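Long-range contacts in sortase family protein (Clostridium perfringens, PDB 6IXZ), which is probably a cysteine transpeptidase of the sortase C class, expected to join pilin subunits covalently by way of an acyl-thioester intermediate: residues N32-N37 against L96-E101; I64-I69 against D123-G128; I71-Y76 against Q116-D121; Y77-D82 against G89-T94; L140-N145 against D163-T168. One frame throughout, in Å; residues are numbered along the deposited sequence.

Contact 1. Residues N32-N37 against L96-E101; sequences NINKYN and LPVGGE
Asn37 reaches from its helix to the backbone of Leu96 and grips both ends of that residue. Its CB leaves the helix toward the loop 96-101, and Asn37 CG, turned anti to the carbonyl carbon (chi1 -78°), comes 3.8 Å from Leu96 N. Beyond CG the amide divides the work. Asn37 OD1 accepts the N-H of Leu96, with Leu96 N at 3.0 Å, a bent N-H...O angle of 143° and the donor tilted slightly from the carbonyl plane. Asn37 ND2 donates an N-H to Leu96 O at 3.1 Å, a straighter bond (161°) that lies in the carbonyl plane on a lone pair; Val98 CG2 is its other near neighbour. Two bonds to one backbone residue fix the rotation of the amide. Leu96 O is shared, because Val98 N also donates to it and closes the inverse gamma turn centred on Pro97. The helix concerned, 23-41, belongs to the N-terminal part of the chain ahead of the strands, and here it lies against a loop that connects two strands of the sortase beta-barrel, 88-90 and 103-109. One turn before Asn37, Ile33 supplies the apolar half. Ile33 CG2 wedges between the two loop side chains, 3.5 Å from Val98 CG2 and 3.7 Å from Leu96 CB, while Ile33 CG1 faces Leu96 CD1 at 3.9 Å, the two side chains crossing at about a right angle. Asn34 lies at the exposed margin, where Asn34 OD1 touches Val98 CG2 at 3.6 Å. Past Val98 the loop is held by Gly100 N, which donates to Asp165 OD1.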
# COMPACT_ATOMS: atom_id res chain seq x y z
N ASN A 32 9.34 -12.56 8.35
CA ASN A 32 9.89 -11.41 9.03
C ASN A 32 8.98 -10.17 8.92
O ASN A 32 8.79 -9.45 9.90
CB ASN A 32 11.29 -11.13 8.50
CG ASN A 32 12.30 -12.17 8.93
OD1 ASN A 32 12.32 -12.61 10.07
ND2 ASN A 32 13.18 -12.55 8.01
N ILE A 33 8.33 -10.00 7.78
CA ILE A 33 7.30 -8.98 7.66
C ILE A 33 6.12 -9.27 8.59
O ILE A 33 5.55 -8.35 9.21
CB ILE A 33 6.79 -8.89 6.22
CG1 ILE A 33 7.91 -8.40 5.29
CG2 ILE A 33 5.58 -7.97 6.15
CD1 ILE A 33 7.61 -8.59 3.83
N ASN A 34 5.74 -10.54 8.66
CA ASN A 34 4.63 -10.92 9.51
C ASN A 34 4.96 -10.59 10.97
O ASN A 34 4.14 -9.98 11.66
CB ASN A 34 4.27 -12.41 9.32
CG ASN A 34 3.30 -12.61 8.18
OD1 ASN A 34 2.62 -11.67 7.77
ND2 ASN A 34 3.21 -13.84 7.67
N LYS A 35 6.22 -10.82 11.38
CA LYS A 35 6.70 -10.50 12.74
C LYS A 35 6.66 -9.00 13.00
O LYS A 35 6.25 -8.55 14.07
CB LYS A 35 8.15 -10.95 12.92
CG LYS A 35 8.33 -12.09 13.89
CD LYS A 35 9.70 -12.03 14.55
CE LYS A 35 9.73 -12.86 15.83
NZ LYS A 35 11.08 -13.40 16.14
N TYR A 36 7.16 -8.24 12.04
CA TYR A 36 7.14 -6.79 12.12
C TYR A 36 5.73 -6.24 12.35
O TYR A 36 5.48 -5.58 13.35
CB TYR A 36 7.72 -6.21 10.83
CG TYR A 36 7.54 -4.72 10.75
CD1 TYR A 36 8.25 -3.87 11.58
CD2 TYR A 36 6.50 -4.17 9.99
CE1 TYR A 36 8.05 -2.50 11.54
CE2 TYR A 36 6.29 -2.80 9.94
CZ TYR A 36 7.07 -1.97 10.71
OH TYR A 36 6.84 -0.62 10.66
N ASN A 37 4.79 -6.65 11.50
CA ASN A 37 3.38 -6.22 11.62
C ASN A 37 2.76 -6.55 12.99
O ASN A 37 1.92 -5.81 13.50
CB ASN A 37 2.52 -6.88 10.51
CG ASN A 37 2.68 -6.22 9.15
OD1 ASN A 37 3.28 -5.15 9.02
ND2 ASN A 37 2.11 -6.83 8.13
N LEU A 96 2.95 -3.39 6.60
CA LEU A 96 3.30 -3.77 5.25
C LEU A 96 2.18 -4.67 4.70
O LEU A 96 1.58 -5.46 5.43
CB LEU A 96 4.63 -4.50 5.20
CG LEU A 96 5.89 -3.67 5.50
CD1 LEU A 96 7.10 -4.56 5.68
CD2 LEU A 96 6.11 -2.65 4.40
N PRO A 97 1.87 -4.50 3.41
CA PRO A 97 0.61 -4.95 2.85
C PRO A 97 0.69 -6.41 2.46
O PRO A 97 0.59 -6.73 1.28
CB PRO A 97 0.46 -4.07 1.61
CG PRO A 97 1.87 -3.89 1.16
CD PRO A 97 2.63 -3.69 2.45
N VAL A 98 0.92 -7.27 3.44
CA VAL A 98 0.89 -8.68 3.18
C VAL A 98 -0.36 -9.35 3.79
O VAL A 98 -0.42 -10.59 3.86
CB VAL A 98 2.16 -9.40 3.69
CG1 VAL A 98 3.39 -9.01 2.87
CG2 VAL A 98 2.39 -9.15 5.17
N GLY A 99 -1.27 -8.56 4.36
CA GLY A 99 -2.45 -9.16 4.98
C GLY A 99 -2.25 -9.74 6.37
O GLY A 99 -1.14 -9.85 6.88
N GLY A 100 -3.34 -10.20 6.96
CA GLY A 100 -3.32 -10.71 8.32
C GLY A 100 -4.30 -9.93 9.17
O GLY A 100 -4.51 -8.73 8.95
N GLU A 101 -4.91 -10.63 10.11
CA GLU A 101 -5.70 -10.01 11.18
C GLU A 101 -4.84 -9.00 11.94
O GLU A 101 -3.64 -9.18 12.07
CB GLU A 101 -6.24 -11.10 12.13
CG GLU A 101 -7.44 -10.68 12.96
CD GLU A 101 -8.17 -11.86 13.61
OE1 GLU A 101 -7.49 -12.71 14.24
OE2 GLU A 101 -9.43 -11.92 13.50

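Contact 2. Residues I64-I69 against D123-G128; sequences IEIPSI and DKLKDG
The turn that links two adjacent antiparallel strands of the sortase barrel, 60-66 and 71-77, meets here the loop that leads into strand 130-135. Leu125 carries the contact from the loop side, reaching into the concave side of the turn, where Ile66, Ser68 and Ile69 surround its end. Its CG is anti to the carbonyl carbon (chi1 -65°), which brings Leu125 CD2 up to both Ser68 OG, at 3.4 Å, and Ile66 CG2, at 4.1 Å. The other approach is to Leu125 CG itself, which Ile69 CD1 meets at 4.1 Å, the isoleucine lying across the leucine at about a right angle. Ile69 holds CG1 between its backbone N and carbonyl carbon (chi1 42°), and this rotation turns Ile69 CG2 the other way, to a looser touch with Lys124 CB at 4.4 Å. Leu125 also touches Val184 and so joins the turn to strand 180-188, while Ile66 packs on Phe131 and Ile71. The turn keeps its own shape by a backbone bond from Ile69 N to Ile66 O at 3.2 Å, across the short 3-10 segment 67-68. Not one hydrogen bond spans the two segments: even the serine hydroxyl meets a methyl group. Adhesion therefore rests on dispersion and the burial of hydrocarbon, which have little directionality, and how turn and loop sit against each other depends on the fit of branched side chains.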
# COMPACT_ATOMS: atom_id res chain seq x y z
N ILE A 64 -0.52 -2.87 -7.29
CA ILE A 64 -1.94 -2.86 -7.03
C ILE A 64 -2.70 -2.77 -8.35
O ILE A 64 -2.28 -2.06 -9.27
CB ILE A 64 -2.33 -1.69 -6.08
CG1 ILE A 64 -3.83 -1.68 -5.81
CG2 ILE A 64 -1.88 -0.34 -6.64
CD1 ILE A 64 -4.22 -0.83 -4.62
N GLU A 65 -3.79 -3.52 -8.45
CA GLU A 65 -4.72 -3.39 -9.58
C GLU A 65 -6.11 -3.00 -9.09
O GLU A 65 -6.57 -3.52 -8.09
CB GLU A 65 -4.83 -4.70 -10.35
CG GLU A 65 -3.51 -5.26 -10.85
CD GLU A 65 -3.72 -6.51 -11.68
OE1 GLU A 65 -3.49 -6.46 -12.90
OE2 GLU A 65 -4.27 -7.50 -11.13
N ILE A 66 -6.71 -2.01 -9.75
CA ILE A 66 -8.10 -1.61 -9.50
C ILE A 66 -8.87 -1.63 -10.83
O ILE A 66 -8.89 -0.64 -11.56
CB ILE A 66 -8.20 -0.20 -8.86
CG1 ILE A 66 -7.18 -0.02 -7.72
CG2 ILE A 66 -9.61 0.05 -8.34
CD1 ILE A 66 -7.20 1.34 -7.07
N PRO A 67 -9.53 -2.75 -11.13
CA PRO A 67 -10.12 -2.96 -12.48
C PRO A 67 -11.15 -1.90 -12.90
O PRO A 67 -11.12 -1.38 -14.02
CB PRO A 67 -10.78 -4.35 -12.38
CG PRO A 67 -10.32 -4.96 -11.11
CD PRO A 67 -9.71 -3.90 -10.23
N SER A 68 -12.02 -1.53 -11.98
CA SER A 68 -13.12 -0.66 -12.29
C SER A 68 -12.62 0.68 -12.76
O SER A 68 -13.31 1.37 -13.51
CB SER A 68 -14.05 -0.52 -11.08
OG SER A 68 -13.39 0.13 -10.00
N ILE A 69 -11.43 1.08 -12.31
CA ILE A 69 -10.87 2.35 -12.74
C ILE A 69 -9.55 2.20 -13.51
O ILE A 69 -8.83 3.18 -13.69
CB ILE A 69 -10.73 3.33 -11.56
CG1 ILE A 69 -10.20 2.64 -10.32
CG2 ILE A 69 -12.07 3.99 -11.23
CD1 ILE A 69 -9.83 3.59 -9.19
N ASP A 123 -11.72 8.42 -6.24
CA ASP A 123 -12.90 9.17 -5.90
C ASP A 123 -14.16 8.69 -6.64
O ASP A 123 -15.27 9.01 -6.22
CB ASP A 123 -12.65 10.65 -6.06
CG ASP A 123 -12.73 11.09 -7.48
OD1 ASP A 123 -12.50 10.25 -8.37
OD2 ASP A 123 -13.03 12.27 -7.70
N LYS A 124 -14.00 7.73 -7.55
CA LYS A 124 -15.17 7.10 -8.20
C LYS A 124 -15.53 5.76 -7.59
O LYS A 124 -16.60 5.20 -7.86
CB LYS A 124 -14.94 6.96 -9.71
CG LYS A 124 -14.45 8.23 -10.40
CD LYS A 124 -14.26 8.04 -11.90
CE LYS A 124 -13.84 9.34 -12.59
NZ LYS A 124 -13.51 9.16 -14.03
N LEU A 125 -14.69 5.26 -6.69
CA LEU A 125 -15.01 4.01 -6.03
C LEU A 125 -16.18 4.18 -5.05
O LEU A 125 -16.33 5.22 -4.45
CB LEU A 125 -13.80 3.45 -5.31
CG LEU A 125 -12.61 3.03 -6.17
CD1 LEU A 125 -11.45 2.61 -5.29
CD2 LEU A 125 -13.01 1.90 -7.10
N LYS A 126 -16.94 3.12 -4.84
CA LYS A 126 -17.97 3.06 -3.81
C LYS A 126 -17.90 1.75 -3.00
O LYS A 126 -17.17 0.83 -3.36
CB LYS A 126 -19.34 3.21 -4.47
CG LYS A 126 -19.58 2.28 -5.65
CD LYS A 126 -19.57 0.81 -5.24
CE LYS A 126 -20.17 -0.10 -6.30
NZ LYS A 126 -21.64 0.13 -6.45
N ASP A 127 -18.62 1.68 -1.89
CA ASP A 127 -18.72 0.46 -1.09
C ASP A 127 -18.96 -0.76 -1.98
O ASP A 127 -19.72 -0.69 -2.93
CB ASP A 127 -19.89 0.58 -0.09
CG ASP A 127 -19.52 1.37 1.15
OD1 ASP A 127 -18.31 1.66 1.36
OD2 ASP A 127 -20.44 1.68 1.92
N GLY A 128 -18.23 -1.84 -1.72
CA GLY A 128 -18.32 -3.03 -2.57
C GLY A 128 -17.32 -3.14 -3.73
O GLY A 128 -17.01 -4.25 -4.13

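Contact 3. Residues I71-Y76 against Q116-D121; sequences IKLPIY and QKLFTD
Leu73 and Ile71 stand as two neighbouring bumps on the same side of strand 71-77, and the carbonyl oxygen of Leu118 sits in the notch between them. Ile71 CD1, at the end of an extended side chain (chi2 179°), reaches to 3.3 Å from Leu118 O, and Leu73 CD1 approaches the same oxygen from its own side at 3.6 Å. Leu73 CD1 in turn fills a hollow in the loop, bounded by Leu118 CA at 3.7 Å and by the ring of Phe119, with Phe119 CE1 4.1 Å away. The second methyl, Leu73 CD2, meets Leu118 CD2 at 3.9 Å, the two leucines crossing at about a right angle. Ile71 CD1 also approaches the ring obliquely, 4.3 Å from Phe119 CD1. The loop takes this shape as a type II' beta turn from Lys117 to Thr120, with Leu118 in its second position at a positive phi of 47°. Beyond the loop, Leu118 and Phe119 pack on Ala109 of strand 103-109, and the side chain of Leu118 is about 6 Å from that of His110, a predicted active-site residue. A salt bridge between Lys117 NZ and Asp121 OD2, 2.7 Å long, spans the turn. That pair is made within the loop, and at the contact the strand presents only the hydrocarbon of Ile71 and Leu73, so the packing of methyl groups round a carbonyl and a ring is what joins turn and strand, close to the predicted active-site histidine.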
# COMPACT_ATOMS: atom_id res chain seq x y z
N ILE A 71 -6.57 0.89 -13.03
CA ILE A 71 -5.33 1.21 -12.33
C ILE A 71 -4.47 -0.03 -12.17
O ILE A 71 -4.94 -1.09 -11.75
CB ILE A 71 -5.61 1.85 -10.97
CG1 ILE A 71 -6.11 3.27 -11.19
CG2 ILE A 71 -4.37 1.80 -10.07
CD1 ILE A 71 -6.46 4.04 -9.94
N LYS A 72 -3.19 0.10 -12.51
CA LYS A 72 -2.19 -0.94 -12.25
C LYS A 72 -0.87 -0.22 -11.94
O LYS A 72 -0.31 0.42 -12.84
CB LYS A 72 -2.01 -1.79 -13.51
CG LYS A 72 -1.23 -3.09 -13.33
CD LYS A 72 -1.01 -3.75 -14.67
CE LYS A 72 0.18 -4.69 -14.65
NZ LYS A 72 0.20 -5.58 -15.85
N LEU A 73 -0.44 -0.21 -10.68
CA LEU A 73 0.69 0.66 -10.25
C LEU A 73 1.64 -0.10 -9.32
O LEU A 73 1.19 -0.92 -8.50
CB LEU A 73 0.15 1.89 -9.52
CG LEU A 73 -0.62 2.94 -10.34
CD1 LEU A 73 -1.37 3.91 -9.46
CD2 LEU A 73 0.28 3.68 -11.31
N PRO A 74 2.96 0.20 -9.39
CA PRO A 74 3.91 -0.36 -8.41
C PRO A 74 3.66 0.23 -7.05
O PRO A 74 3.19 1.36 -6.96
CB PRO A 74 5.29 0.07 -8.92
CG PRO A 74 5.01 1.20 -9.85
CD PRO A 74 3.65 0.94 -10.45
N ILE A 75 4.01 -0.51 -6.02
CA ILE A 75 3.96 -0.06 -4.63
C ILE A 75 5.36 -0.07 -4.05
O ILE A 75 6.04 -1.09 -4.03
CB ILE A 75 3.04 -0.94 -3.79
CG1 ILE A 75 1.60 -0.84 -4.28
CG2 ILE A 75 3.07 -0.53 -2.32
CD1 ILE A 75 0.88 -2.16 -4.13
N TYR A 76 5.82 1.12 -3.67
CA TYR A 76 7.09 1.31 -3.00
C TYR A 76 6.87 1.27 -1.48
O TYR A 76 5.78 1.57 -0.99
CB TYR A 76 7.70 2.68 -3.38
CG TYR A 76 8.01 2.82 -4.85
CD1 TYR A 76 7.04 3.23 -5.75
CD2 TYR A 76 9.29 2.56 -5.35
CE1 TYR A 76 7.33 3.40 -7.08
CE2 TYR A 76 9.58 2.74 -6.69
CZ TYR A 76 8.59 3.12 -7.55
OH TYR A 76 8.84 3.26 -8.90
N GLN A 116 1.18 12.55 -12.35
CA GLN A 116 0.54 11.36 -12.97
C GLN A 116 -0.76 11.11 -12.17
O GLN A 116 -0.84 11.48 -10.99
CB GLN A 116 1.45 10.11 -12.84
CG GLN A 116 2.78 10.16 -13.60
CD GLN A 116 2.62 10.14 -15.11
OE1 GLN A 116 1.65 9.58 -15.62
NE2 GLN A 116 3.60 10.71 -15.84
N LYS A 117 -1.75 10.48 -12.78
CA LYS A 117 -3.06 10.38 -12.14
C LYS A 117 -3.00 9.54 -10.87
O LYS A 117 -3.66 9.87 -9.87
CB LYS A 117 -4.09 9.77 -13.11
CG LYS A 117 -4.64 10.79 -14.10
CD LYS A 117 -5.69 10.19 -15.02
CE LYS A 117 -6.81 9.50 -14.26
NZ LYS A 117 -8.04 9.34 -15.09
N LEU A 118 -2.20 8.48 -10.91
CA LEU A 118 -2.04 7.56 -9.77
C LEU A 118 -3.38 7.14 -9.15
O LEU A 118 -4.07 6.28 -9.72
CB LEU A 118 -1.08 8.13 -8.71
CG LEU A 118 0.36 8.42 -9.18
CD1 LEU A 118 1.25 8.84 -8.01
CD2 LEU A 118 0.97 7.23 -9.87
N PHE A 119 -3.70 7.62 -7.94
CA PHE A 119 -4.94 7.20 -7.27
C PHE A 119 -6.05 8.22 -7.41
O PHE A 119 -7.03 8.19 -6.64
CB PHE A 119 -4.73 6.94 -5.77
CG PHE A 119 -4.14 5.61 -5.44
CD1 PHE A 119 -4.07 4.59 -6.37
CD2 PHE A 119 -3.81 5.33 -4.12
CE1 PHE A 119 -3.54 3.36 -6.02
CE2 PHE A 119 -3.26 4.11 -3.76
CZ PHE A 119 -3.16 3.11 -4.71
N THR A 120 -5.91 9.15 -8.35
CA THR A 120 -6.92 10.21 -8.53
C THR A 120 -8.35 9.69 -8.65
O THR A 120 -9.25 10.14 -7.94
CB THR A 120 -6.58 11.12 -9.72
OG1 THR A 120 -5.39 11.89 -9.40
CG2 THR A 120 -7.74 12.06 -10.06
N ASP A 121 -8.54 8.65 -9.47
CA ASP A 121 -9.87 8.15 -9.73
C ASP A 121 -10.48 7.28 -8.61
O ASP A 121 -11.59 6.75 -8.78
CB ASP A 121 -9.86 7.38 -11.05
CG ASP A 121 -9.75 8.31 -12.26
OD1 ASP A 121 -10.01 9.53 -12.11
OD2 ASP A 121 -9.38 7.85 -13.34

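Contact 4. Residues Y77-D82 against G89-T94; sequences YGTSVD and GVLEGT
Thr79 is clasped by the carboxylate of Glu92, which meets it with both oxygens. The hydroxyl Thr79 OG1 donates to Glu92 OE1 at 2.6 Å on the syn lone pair, and Thr79 N reaches Glu92 OE2 at 2.8 Å, its N-H lying out of the carboxylate plane. Two side-chain torsions make this possible: the glutamate chain bends sharply at chi2 (88°), bringing its carboxylate alongside Thr79, while Thr79 places OG1 between its own N and carbonyl carbon (chi1 59°). Thr79 CG2 is thereby left to pack 3.6 Å from Gly89 O. The contact joins elements of a beta-alpha-beta unit, in which helix 81-86 connects strand 71-77 to the parallel strand 88-90. Where these strands meet, Tyr77 and Val90 form a parallel bridge, and Gly78 N donates to Val90 O at 3.0 Å. Tyr77 swings its ring anti to the backbone N (chi1 -170°), laying it across Val90, with Tyr77 CD2 3.8 Å from Val90 CB and Val90 O over one face. Gly89 CA lies 3.2 Å from Gly78 O in a CA-H...O contact, an approach that leaves no room for a side chain there. The side chain of Thr79 is about 8 Å from that of His110, a predicted active-site residue.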
# COMPACT_ATOMS: atom_id res chain seq x y z
N TYR A 77 7.91 0.95 -0.72
CA TYR A 77 7.91 1.29 0.69
C TYR A 77 8.36 2.74 0.85
O TYR A 77 9.35 3.16 0.23
CB TYR A 77 8.82 0.37 1.51
CG TYR A 77 8.60 0.60 2.99
CD1 TYR A 77 9.44 1.46 3.72
CD2 TYR A 77 7.44 0.16 3.60
CE1 TYR A 77 9.19 1.73 5.06
CE2 TYR A 77 7.18 0.42 4.93
CZ TYR A 77 8.06 1.23 5.65
OH TYR A 77 7.76 1.52 6.95
N GLY A 78 7.64 3.46 1.70
CA GLY A 78 8.08 4.77 2.17
C GLY A 78 7.29 5.86 1.47
O GLY A 78 6.60 5.59 0.50
N THR A 79 7.28 7.06 2.03
CA THR A 79 6.51 8.16 1.42
C THR A 79 7.26 9.49 1.50
O THR A 79 6.64 10.52 1.58
CB THR A 79 5.16 8.41 2.13
OG1 THR A 79 5.38 8.72 3.53
CG2 THR A 79 4.19 7.21 1.95
N SER A 80 8.58 9.47 1.47
CA SER A 80 9.29 10.74 1.35
C SER A 80 9.10 11.27 -0.07
O SER A 80 8.70 10.54 -0.99
CB SER A 80 10.76 10.55 1.70
OG SER A 80 11.32 9.51 0.93
N VAL A 81 9.32 12.57 -0.23
CA VAL A 81 8.93 13.31 -1.42
C VAL A 81 9.52 12.69 -2.68
O VAL A 81 8.84 12.51 -3.69
CB VAL A 81 9.33 14.79 -1.27
CG1 VAL A 81 9.15 15.54 -2.58
CG2 VAL A 81 8.48 15.43 -0.18
N ASP A 82 10.74 12.19 -2.59
CA ASP A 82 11.37 11.57 -3.75
C ASP A 82 10.71 10.24 -4.19
O ASP A 82 10.64 9.92 -5.37
CB ASP A 82 12.86 11.37 -3.48
CG ASP A 82 13.13 10.56 -2.25
OD1 ASP A 82 13.82 9.54 -2.39
OD2 ASP A 82 12.65 10.94 -1.15
N GLY A 89 3.28 4.73 -2.29
CA GLY A 89 4.16 4.35 -1.23
C GLY A 89 3.40 3.90 0.00
O GLY A 89 2.41 4.52 0.40
N VAL A 90 3.91 2.84 0.64
CA VAL A 90 3.42 2.40 1.95
C VAL A 90 3.80 3.46 3.00
O VAL A 90 4.97 3.81 3.13
CB VAL A 90 4.00 1.03 2.38
CG1 VAL A 90 3.45 0.62 3.74
CG2 VAL A 90 3.75 -0.05 1.34
N LEU A 91 2.81 3.91 3.77
CA LEU A 91 3.05 4.95 4.78
C LEU A 91 3.81 4.40 6.01
O LEU A 91 3.46 3.36 6.58
CB LEU A 91 1.71 5.56 5.20
CG LEU A 91 1.81 6.63 6.26
CD1 LEU A 91 2.66 7.79 5.76
CD2 LEU A 91 0.44 7.08 6.72
N GLU A 92 4.84 5.13 6.43
CA GLU A 92 5.70 4.72 7.54
C GLU A 92 4.89 4.56 8.79
O GLU A 92 3.96 5.32 9.02
CB GLU A 92 6.81 5.76 7.77
CG GLU A 92 7.85 5.79 6.66
CD GLU A 92 7.49 6.73 5.53
OE1 GLU A 92 6.32 7.18 5.46
OE2 GLU A 92 8.33 6.93 4.65
N GLY A 93 5.17 3.51 9.56
CA GLY A 93 4.39 3.22 10.75
C GLY A 93 3.06 2.51 10.47
O GLY A 93 2.27 2.31 11.39
N THR A 94 2.79 2.13 9.22
CA THR A 94 1.59 1.32 8.94
C THR A 94 2.03 -0.06 8.53
O THR A 94 3.18 -0.27 8.22
CB THR A 94 0.62 1.95 7.89
OG1 THR A 94 1.17 1.80 6.56
CG2 THR A 94 0.40 3.43 8.19

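Contact 5. Residues L140-N145 against D163-T168; sequences LAYKVN and DKDYVT
Tyr142 lays one face of its ring against Val167, and this is where the packing is closest. Val167 CG2 stands 3.7 Å from the ring centroid, 23° off the normal, a CH-pi contact displaced toward the hydroxyl end of the ring, with Tyr142 CZ only 3.4 Å away. Tyr142 OH goes further and donates to Asp165 OD2 at 2.8 Å, meeting the carboxylate on its syn side but tilted out of its plane, with the ring and carboxylate planes steeply inclined. Asp165 extends CG anti to its backbone N, which carries the acid out to the hydroxyl. Its other oxygen, OD1, pairs with Arg188 in a salt bridge and accepts from Gly100 N, so this buried carboxylate is held at both oxygens and probably stays ionised. The two strands involved, 138-150 and 165-173, are not neighbours in the sortase barrel: strand 180-188 lies between them in the sheet, and the short segments pass with axes 8.0 Å apart at their closest and 74° between their directions. Leu133 backs both Tyr142 and Val167. Toward the far end of segment 140-145 the contact thins to one loose touch, Asn145 ND2 at 3.9 Å from Tyr166 CE1, the amide standing well away from parallel to the ring. Asn145, partly exposed, spends its OD1 on Arg185, the same arginine that makes a cation-pi contact with the Tyr166 ring.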
# COMPACT_ATOMS: atom_id res chain seq x y z
N LEU A 140 -3.72 -10.71 -2.96
CA LEU A 140 -4.70 -10.32 -1.93
C LEU A 140 -5.86 -9.58 -2.57
O LEU A 140 -5.68 -8.81 -3.51
CB LEU A 140 -4.05 -9.46 -0.82
CG LEU A 140 -2.83 -10.00 -0.06
CD1 LEU A 140 -2.15 -8.93 0.78
CD2 LEU A 140 -3.19 -11.17 0.83
N ALA A 141 -7.07 -9.79 -2.06
CA ALA A 141 -8.21 -9.04 -2.59
C ALA A 141 -8.90 -8.27 -1.47
O ALA A 141 -9.06 -8.78 -0.38
CB ALA A 141 -9.19 -9.96 -3.31
N TYR A 142 -9.26 -7.03 -1.74
CA TYR A 142 -9.93 -6.21 -0.75
C TYR A 142 -11.23 -5.65 -1.32
O TYR A 142 -11.36 -5.42 -2.52
CB TYR A 142 -8.99 -5.07 -0.26
CG TYR A 142 -7.86 -5.56 0.59
CD1 TYR A 142 -7.96 -5.57 1.97
CD2 TYR A 142 -6.72 -6.12 0.03
CE1 TYR A 142 -6.96 -6.07 2.75
CE2 TYR A 142 -5.73 -6.66 0.81
CZ TYR A 142 -5.83 -6.60 2.18
OH TYR A 142 -4.85 -7.14 2.98
N LYS A 143 -12.17 -5.38 -0.44
CA LYS A 143 -13.40 -4.73 -0.82
C LYS A 143 -13.63 -3.49 0.02
O LYS A 143 -13.61 -3.55 1.26
CB LYS A 143 -14.56 -5.70 -0.61
CG LYS A 143 -15.92 -5.18 -1.02
CD LYS A 143 -16.96 -6.28 -0.84
CE LYS A 143 -16.83 -6.91 0.53
NZ LYS A 143 -18.10 -7.55 0.96
N VAL A 144 -13.92 -2.39 -0.68
CA VAL A 144 -14.15 -1.08 -0.10
C VAL A 144 -15.31 -1.11 0.89
O VAL A 144 -16.40 -1.59 0.56
CB VAL A 144 -14.46 -0.04 -1.19
CG1 VAL A 144 -14.78 1.31 -0.57
CG2 VAL A 144 -13.30 0.10 -2.15
N ASN A 145 -15.09 -0.61 2.10
CA ASN A 145 -16.19 -0.47 3.06
C ASN A 145 -16.25 0.86 3.80
O ASN A 145 -17.18 1.10 4.54
CB ASN A 145 -16.20 -1.63 4.06
CG ASN A 145 -14.99 -1.63 4.99
OD1 ASN A 145 -14.17 -0.71 4.99
ND2 ASN A 145 -14.89 -2.67 5.80
N ASP A 163 -8.77 -7.46 15.10
CA ASP A 163 -9.54 -8.46 14.37
C ASP A 163 -9.85 -8.09 12.92
O ASP A 163 -10.66 -8.78 12.26
CB ASP A 163 -10.84 -8.80 15.11
CG ASP A 163 -10.61 -9.18 16.55
OD1 ASP A 163 -9.60 -9.88 16.84
OD2 ASP A 163 -11.37 -8.70 17.40
N LYS A 164 -9.23 -7.02 12.40
CA LYS A 164 -9.49 -6.63 11.01
C LYS A 164 -8.23 -6.65 10.15
O LYS A 164 -7.13 -6.38 10.64
CB LYS A 164 -10.10 -5.23 10.95
CG LYS A 164 -11.35 -5.03 11.79
CD LYS A 164 -12.53 -5.83 11.27
CE LYS A 164 -13.71 -5.71 12.23
NZ LYS A 164 -14.98 -5.33 11.55
N ASP A 165 -8.44 -6.89 8.85
CA ASP A 165 -7.40 -6.88 7.85
C ASP A 165 -7.77 -5.81 6.81
O ASP A 165 -8.67 -6.00 5.97
CB ASP A 165 -7.27 -8.28 7.21
CG ASP A 165 -6.19 -8.34 6.12
OD1 ASP A 165 -5.76 -9.45 5.75
OD2 ASP A 165 -5.76 -7.27 5.66
N TYR A 166 -7.17 -4.61 6.95
CA TYR A 166 -7.57 -3.46 6.14
C TYR A 166 -6.37 -2.98 5.32
O TYR A 166 -5.22 -3.01 5.79
CB TYR A 166 -8.01 -2.26 7.01
CG TYR A 166 -9.35 -2.35 7.73
CD1 TYR A 166 -10.43 -3.06 7.20
CD2 TYR A 166 -9.50 -1.79 9.00
CE1 TYR A 166 -11.64 -3.14 7.89
CE2 TYR A 166 -10.70 -1.86 9.69
CZ TYR A 166 -11.77 -2.52 9.12
OH TYR A 166 -12.97 -2.56 9.78
N VAL A 167 -6.68 -2.47 4.13
CA VAL A 167 -5.77 -1.61 3.38
C VAL A 167 -6.54 -0.34 3.04
O VAL A 167 -7.66 -0.39 2.51
CB VAL A 167 -5.25 -2.31 2.13
CG1 VAL A 167 -4.42 -1.37 1.27
CG2 VAL A 167 -4.46 -3.55 2.53
N THR A 168 -5.96 0.81 3.39
CA THR A 168 -6.49 2.10 2.96
C THR A 168 -5.71 2.67 1.76
O THR A 168 -4.45 2.64 1.70
CB THR A 168 -6.58 3.12 4.11
OG1 THR A 168 -7.57 2.73 5.08
CG2 THR A 168 -6.96 4.49 3.58

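Four of the contacts reach one mixed sheet, that of the sortase barrel, and contact 1 sets helix 23-41, the second in the chain, against a loop of it. Along the chain, contact 4 falls within the span of contact 3, and contact 3 within that of contact 2; contact 1 alternates with contacts 2 and 3 and encloses contact 4, while contact 5 follows them all. Contacts 2 and 3, with centres 11 Å apart, share the paired strands 60-66 and 71-77; strand 71-77 then pairs with 88-90 of contact 4. Contacts 1 and 2 lie 24 Å apart, on opposite sides of the chain's centre. Contacts 3 and 4 both lie close to the predicted active-site histidine.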